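Local coordinates for DUF309 domain-containing protein (Thermus thermophilus, PDB 2CWY) that is of unknown function but belongs to the DUF309 family and folds as a small, all-helical single-chain protein, at residues Y18-H21 / E22-P26; R36-L39 / Q40-L44; E70-P73 / C74-G78. All coordinates share one frame; numbering follows the deposited sequence.

Interaction 1: residues Y18-H21 / E22-P26; sequences YEVH and EVLEP
Glu19 and Glu22 run side by side on one turn of helix 17-30, in an all-helical bundle, and a water bridges their carboxylates. Both chains leave with CG anti to the backbone N, but Glu19 then bends at chi2 (61°) whereas Glu22 stays extended. The bend brings Glu19 OE2 to 3.9 Å from Glu22 OE1, with the carboxylate planes 58° apart. Like charges this close would probably repel; the water donates to Glu19 OE1 and to Glu22 OE1, which probably eases the repulsion, and Arg16 adds a long, weak ion pair to Glu19.

On the buried side Val20 and Leu24 are packed between helix 5-13 and helix 33-53. Val20 CG1 meets Leu24 CD1 at 3.8 Å, and Leu24 CG lies 3.3 Å from Val20 O. His21 points away from the following turn, and its side chain packs on Ile43 of helix 33-53.

Successive i to i+4 backbone bonds hold the turns: Glu22 N to Tyr18 O, Val23 N to Glu19 O and Leu24 N to Val20 O. The next is weak, Glu25 N reaching His21 O at 3.2 Å with an N-H...O angle of only 132°, just before Pro26, whose N has no bond to the preceding turn.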
# COMPACT_ATOMS: atom_id res chain seq x y z
N TYR A 18 1.89 2.46 9.72
CA TYR A 18 0.87 3.48 9.92
C TYR A 18 1.36 4.81 9.33
O TYR A 18 0.58 5.59 8.79
CB TYR A 18 0.55 3.60 11.41
CG TYR A 18 -0.88 4.02 11.70
CD1 TYR A 18 -1.39 3.98 13.00
CD2 TYR A 18 -1.73 4.45 10.68
CE1 TYR A 18 -2.70 4.36 13.28
CE2 TYR A 18 -3.05 4.84 10.94
CZ TYR A 18 -3.52 4.78 12.25
OH TYR A 18 -4.83 5.16 12.51
N GLU A 19 2.66 5.05 9.41
CA GLU A 19 3.23 6.27 8.86
C GLU A 19 3.08 6.27 7.33
O GLU A 19 2.80 7.31 6.72
CB GLU A 19 4.70 6.38 9.24
CG GLU A 19 5.18 7.80 9.35
CD GLU A 19 4.43 8.57 10.43
OE1 GLU A 19 4.12 7.98 11.48
OE2 GLU A 19 4.16 9.77 10.23
N VAL A 20 3.26 5.12 6.70
CA VAL A 20 3.11 5.02 5.25
C VAL A 20 1.68 5.45 4.91
O VAL A 20 1.45 6.21 3.97
CB VAL A 20 3.34 3.56 4.75
CG1 VAL A 20 2.77 3.39 3.34
CG2 VAL A 20 4.84 3.25 4.76
N HIS A 21 0.73 4.96 5.70
CA HIS A 21 -0.67 5.29 5.49
C HIS A 21 -0.92 6.80 5.59
O HIS A 21 -1.56 7.41 4.71
CB HIS A 21 -1.50 4.50 6.52
CG HIS A 21 -2.97 4.60 6.31
ND1 HIS A 21 -3.85 3.65 6.79
CD2 HIS A 21 -3.73 5.53 5.68
CE1 HIS A 21 -5.09 3.99 6.45
NE2 HIS A 21 -5.04 5.13 5.78
N GLU A 22 -0.40 7.42 6.64
CA GLU A 22 -0.55 8.86 6.86
C GLU A 22 0.12 9.71 5.78
O GLU A 22 -0.43 10.72 5.36
CB GLU A 22 0.02 9.24 8.22
CG GLU A 22 -0.32 10.64 8.67
CD GLU A 22 0.33 10.99 9.98
OE1 GLU A 22 0.33 10.13 10.89
OE2 GLU A 22 0.83 12.13 10.11
N VAL A 23 1.31 9.30 5.34
CA VAL A 23 2.04 10.05 4.33
C VAL A 23 1.37 10.02 2.95
O VAL A 23 1.44 10.99 2.20
CB VAL A 23 3.52 9.56 4.24
CG1 VAL A 23 4.20 10.07 2.97
CG2 VAL A 23 4.29 10.05 5.45
N LEU A 24 0.71 8.91 2.63
CA LEU A 24 0.06 8.77 1.34
C LEU A 24 -1.36 9.35 1.25
O LEU A 24 -1.86 9.58 0.15
CB LEU A 24 0.02 7.30 0.92
CG LEU A 24 1.38 6.63 0.69
CD1 LEU A 24 1.13 5.17 0.35
CD2 LEU A 24 2.13 7.32 -0.44
N GLU A 25 -1.99 9.59 2.39
CA GLU A 25 -3.34 10.14 2.37
C GLU A 25 -3.53 11.41 1.53
O GLU A 25 -4.47 11.49 0.74
CB GLU A 25 -3.86 10.40 3.78
CG GLU A 25 -5.31 10.84 3.78
CD GLU A 25 -5.77 11.37 5.13
OE1 GLU A 25 -4.91 11.77 5.94
OE2 GLU A 25 -7.00 11.39 5.37
N PRO A 26 -2.63 12.42 1.69
CA PRO A 26 -2.75 13.67 0.92
C PRO A 26 -2.68 13.45 -0.58
O PRO A 26 -3.34 14.16 -1.34
CB PRO A 26 -1.57 14.51 1.42
CG PRO A 26 -1.20 13.90 2.75
CD PRO A 26 -1.42 12.43 2.53
O HOH W 1 1.05 7.58 11.65

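Interaction 2: residues R36-L39 / Q40-L44; sequences RRLL and QGVIL
Val42 carries CG2 anti to its own carbonyl carbon and beside its backbone N, which directs this methyl back along helix 33-53 onto Leu38; Ile43, with CG1 placed in the same way (chi1 -80°), reaches back to the carbonyl oxygen of Leu39. These are i to i+4 contacts within one helix. Val42 CG2 comes within 3.4 Å of Leu38 O and 4.2 Å of Leu38 CD1, a loose apolar touch beside the backbone bond from Val42 N to Leu38 O. The Ile43 branch rests on the next carbonyl, CG1 lying 3.2 Å from Leu39 O and CD1 a little farther off, while Ile43 N donates to that same oxygen at 2.9 Å. The Leu39 oxygen is thus gripped by the amide and covered by the side chain of one residue.

Gln40 N bonds to Arg36 O, and Gly41 N to Arg37 O. From Gln40 the side chain runs out extended, carrying its amide clear of the turn, where OE1 accepts a hydrogen bond from Arg68 NE of helix 59-69. Arg37 NE bonds to Arg68 O, a second tie to the end of that helix. Arg36 reaches toward the end of helix 17-30, giving NH1 to Ala31 O and making a cation-pi contact with Trp28.

Helix 33-53 is central to the bundle: Val42 and Ile43 pack on helix 17-30, Leu38 touches Leu69 of helix 59-69 and Trp81 of helix 81-92, and Leu44 lies against Asn61, Lys64 and Ala65 of helix 59-69.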
# COMPACT_ATOMS: atom_id res chain seq x y z
N ARG A 36 -5.23 7.00 -8.18
CA ARG A 36 -5.96 6.98 -6.92
C ARG A 36 -6.11 5.53 -6.45
O ARG A 36 -5.97 5.24 -5.26
CB ARG A 36 -7.35 7.66 -7.06
CG ARG A 36 -7.98 8.10 -5.73
CD ARG A 36 -9.43 8.62 -5.91
NE ARG A 36 -10.05 9.01 -4.63
CZ ARG A 36 -9.95 10.21 -4.07
NH1 ARG A 36 -9.25 11.17 -4.65
NH2 ARG A 36 -10.53 10.45 -2.90
N ARG A 37 -6.36 4.62 -7.38
CA ARG A 37 -6.50 3.22 -7.01
C ARG A 37 -5.18 2.69 -6.45
O ARG A 37 -5.15 2.00 -5.42
CB ARG A 37 -6.94 2.40 -8.23
CG ARG A 37 -8.44 2.50 -8.52
CD ARG A 37 -8.77 1.91 -9.87
NE ARG A 37 -8.29 0.53 -9.98
CZ ARG A 37 -8.03 -0.07 -11.14
NH1 ARG A 37 -8.21 0.59 -12.28
NH2 ARG A 37 -7.58 -1.31 -11.16
N LEU A 38 -4.08 3.01 -7.12
CA LEU A 38 -2.79 2.57 -6.67
C LEU A 38 -2.50 3.07 -5.26
O LEU A 38 -2.08 2.30 -4.40
CB LEU A 38 -1.70 3.06 -7.61
CG LEU A 38 -0.29 2.82 -7.05
CD1 LEU A 38 0.04 1.33 -7.13
CD2 LEU A 38 0.69 3.63 -7.83
N LEU A 39 -2.72 4.36 -5.02
CA LEU A 39 -2.45 4.93 -3.69
C LEU A 39 -3.29 4.27 -2.60
O LEU A 39 -2.77 3.92 -1.53
CB LEU A 39 -2.68 6.45 -3.72
CG LEU A 39 -1.61 7.20 -4.55
CD1 LEU A 39 -2.13 8.56 -4.98
CD2 LEU A 39 -0.33 7.34 -3.73
N GLN A 40 -4.57 4.06 -2.87
CA GLN A 40 -5.41 3.41 -1.87
C GLN A 40 -5.00 1.96 -1.65
O GLN A 40 -5.09 1.46 -0.54
CB GLN A 40 -6.88 3.48 -2.26
CG GLN A 40 -7.79 3.24 -1.06
CD GLN A 40 -9.21 3.62 -1.34
OE1 GLN A 40 -9.78 3.22 -2.35
NE2 GLN A 40 -9.80 4.41 -0.45
N GLY A 41 -4.53 1.29 -2.70
CA GLY A 41 -4.10 -0.09 -2.58
C GLY A 41 -2.88 -0.20 -1.67
O GLY A 41 -2.82 -1.06 -0.80
N VAL A 42 -1.90 0.68 -1.88
CA VAL A 42 -0.69 0.68 -1.05
C VAL A 42 -1.08 1.03 0.40
O VAL A 42 -0.56 0.45 1.36
CB VAL A 42 0.34 1.72 -1.57
CG1 VAL A 42 1.54 1.80 -0.61
CG2 VAL A 42 0.80 1.33 -2.96
N ILE A 43 -1.99 1.99 0.56
CA ILE A 43 -2.46 2.38 1.88
C ILE A 43 -3.09 1.18 2.59
O ILE A 43 -2.84 0.95 3.78
CB ILE A 43 -3.50 3.53 1.77
CG1 ILE A 43 -2.78 4.87 1.57
CG2 ILE A 43 -4.39 3.56 3.02
CD1 ILE A 43 -3.73 6.01 1.24
N LEU A 44 -3.90 0.40 1.86
CA LEU A 44 -4.57 -0.76 2.45
C LEU A 44 -3.61 -1.90 2.80
O LEU A 44 -3.85 -2.66 3.73
CB LEU A 44 -5.69 -1.25 1.51
CG LEU A 44 -6.89 -0.30 1.39
CD1 LEU A 44 -7.73 -0.63 0.13
CD2 LEU A 44 -7.74 -0.44 2.65

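Interaction 3: residues E70-P73 / C74-G78; sequences EGLP and CPLMG
Leu72 and Pro73 meet Leu76 in a small apolar contact within the loop that joins helix 59-69 to helix 81-92, at the surface of the helical bundle. Residues 73-76 form a type VIb beta turn, with a cis peptide bond between Cys74 and Pro75 at its middle. No hydrogen bond links 70-73 to 74-78; side chains pack across the reversal instead.

Leu76 points toward the preceding residues and uses its two methyls separately. CD2 approaches the end of Leu72, 4.1 Å from Leu72 CD1 and almost as near to Leu72 CD2, the two side chains crossing at about a right angle. CD1 turns to the proline ring. Leu76 CG stands anti to the backbone N (chi1 -175°), which carries the fork of the side chain toward both neighbours, while Leu76 CB sits 3.6 Å from Pro73 O. That oxygen is hydrogen-bonded to Trp81 NE1, so the start of helix 81-92 holds the loop at the point where Leu76 leans on it.

Leu72, the buried member, also packs on Trp81 and on Glu34 of helix 33-53, and Pro73 touches Glu34 as well. The loop opens just after helix 59-69, where Glu70 leaves helical angles and Gly71 takes a positive phi. Towards its other end Met77, a selenomethionine, turns to Leu38 of helix 33-53 and to Val2 and Pro3. The Cys74 side chain packs on Trp81 and Arg82. Across the turn, Leu76 CD1 lies 4.0 Å from Pro73 CG.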
# COMPACT_ATOMS: atom_id res chain seq x y z
N GLU A 70 -6.00 -4.63 -8.83
CA GLU A 70 -6.34 -5.52 -9.93
C GLU A 70 -6.49 -4.80 -11.26
O GLU A 70 -7.31 -3.89 -11.39
CB GLU A 70 -7.63 -6.26 -9.63
CG GLU A 70 -8.05 -7.22 -10.74
CD GLU A 70 -7.11 -8.41 -10.86
OE1 GLU A 70 -5.88 -8.20 -10.96
OE2 GLU A 70 -7.60 -9.56 -10.85
N GLY A 71 -5.69 -5.21 -12.25
CA GLY A 71 -5.79 -4.62 -13.57
C GLY A 71 -4.97 -3.37 -13.82
O GLY A 71 -4.99 -2.84 -14.94
N LEU A 72 -4.27 -2.88 -12.81
CA LEU A 72 -3.45 -1.69 -13.00
C LEU A 72 -2.16 -2.05 -13.72
O LEU A 72 -1.68 -3.18 -13.64
CB LEU A 72 -3.08 -1.06 -11.65
CG LEU A 72 -4.15 -0.35 -10.82
CD1 LEU A 72 -3.49 0.16 -9.53
CD2 LEU A 72 -4.77 0.82 -11.61
N PRO A 73 -1.60 -1.09 -14.48
CA PRO A 73 -0.35 -1.43 -15.15
C PRO A 73 0.73 -1.41 -14.06
O PRO A 73 0.52 -0.82 -13.00
CB PRO A 73 -0.18 -0.29 -16.16
CG PRO A 73 -0.91 0.85 -15.54
CD PRO A 73 -2.13 0.20 -14.95
N CYS A 74 1.87 -2.06 -14.30
CA CYS A 74 2.96 -2.07 -13.33
C CYS A 74 4.29 -1.96 -14.08
O CYS A 74 4.52 -2.68 -15.04
CB CYS A 74 2.95 -3.36 -12.49
SG CYS A 74 4.16 -3.40 -11.11
N PRO A 75 5.17 -1.05 -13.65
CA PRO A 75 4.94 -0.16 -12.51
C PRO A 75 3.95 0.96 -12.83
O PRO A 75 3.51 1.12 -13.97
CB PRO A 75 6.33 0.37 -12.20
CG PRO A 75 6.97 0.44 -13.56
CD PRO A 75 6.55 -0.89 -14.16
N LEU A 76 3.60 1.71 -11.79
CA LEU A 76 2.69 2.84 -11.93
C LEU A 76 3.16 3.87 -10.91
O LEU A 76 3.47 3.53 -9.77
CB LEU A 76 1.25 2.43 -11.65
CG LEU A 76 0.19 3.50 -11.87
CD1 LEU A 76 0.20 3.95 -13.33
CD2 LEU A 76 -1.17 2.95 -11.48
N MSE A 77 3.23 5.13 -11.35
CA MSE A 77 3.68 6.23 -10.50
C MSE A 77 5.12 6.04 -10.03
O MSE A 77 5.53 6.63 -9.04
CB MSE A 77 2.77 6.38 -9.27
CG MSE A 77 1.32 6.68 -9.57
SE MSE A 77 0.40 7.29 -7.96
CE MSE A 77 1.06 9.11 -7.93
N GLY A 78 5.87 5.19 -10.74
CA GLY A 78 7.25 4.93 -10.38
C GLY A 78 7.42 3.85 -9.32
O GLY A 78 8.51 3.68 -8.77

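Overall arrangement
Interactions 1, 2 and 3 follow one another along the chain, and interaction 2 lies between the others in space. Its centre is about 10 Å from that of interaction 1 and about 11 Å from that of interaction 3. Interaction 1 meets it through packing between helices 17-30 and 33-53, with Leu24 CD1 3.5 Å from Val42 CG1 and Leu24 CD2 near Leu39 CD2. On the loop side Leu38 CD2 comes within 3.4 Å of Leu76 O, and the Arg37 guanidinium group lies against Leu72. Interactions 1 and 3 do not touch, their nearest atoms being about 8 Å apart; helix 33-53, which touches both, lies between them.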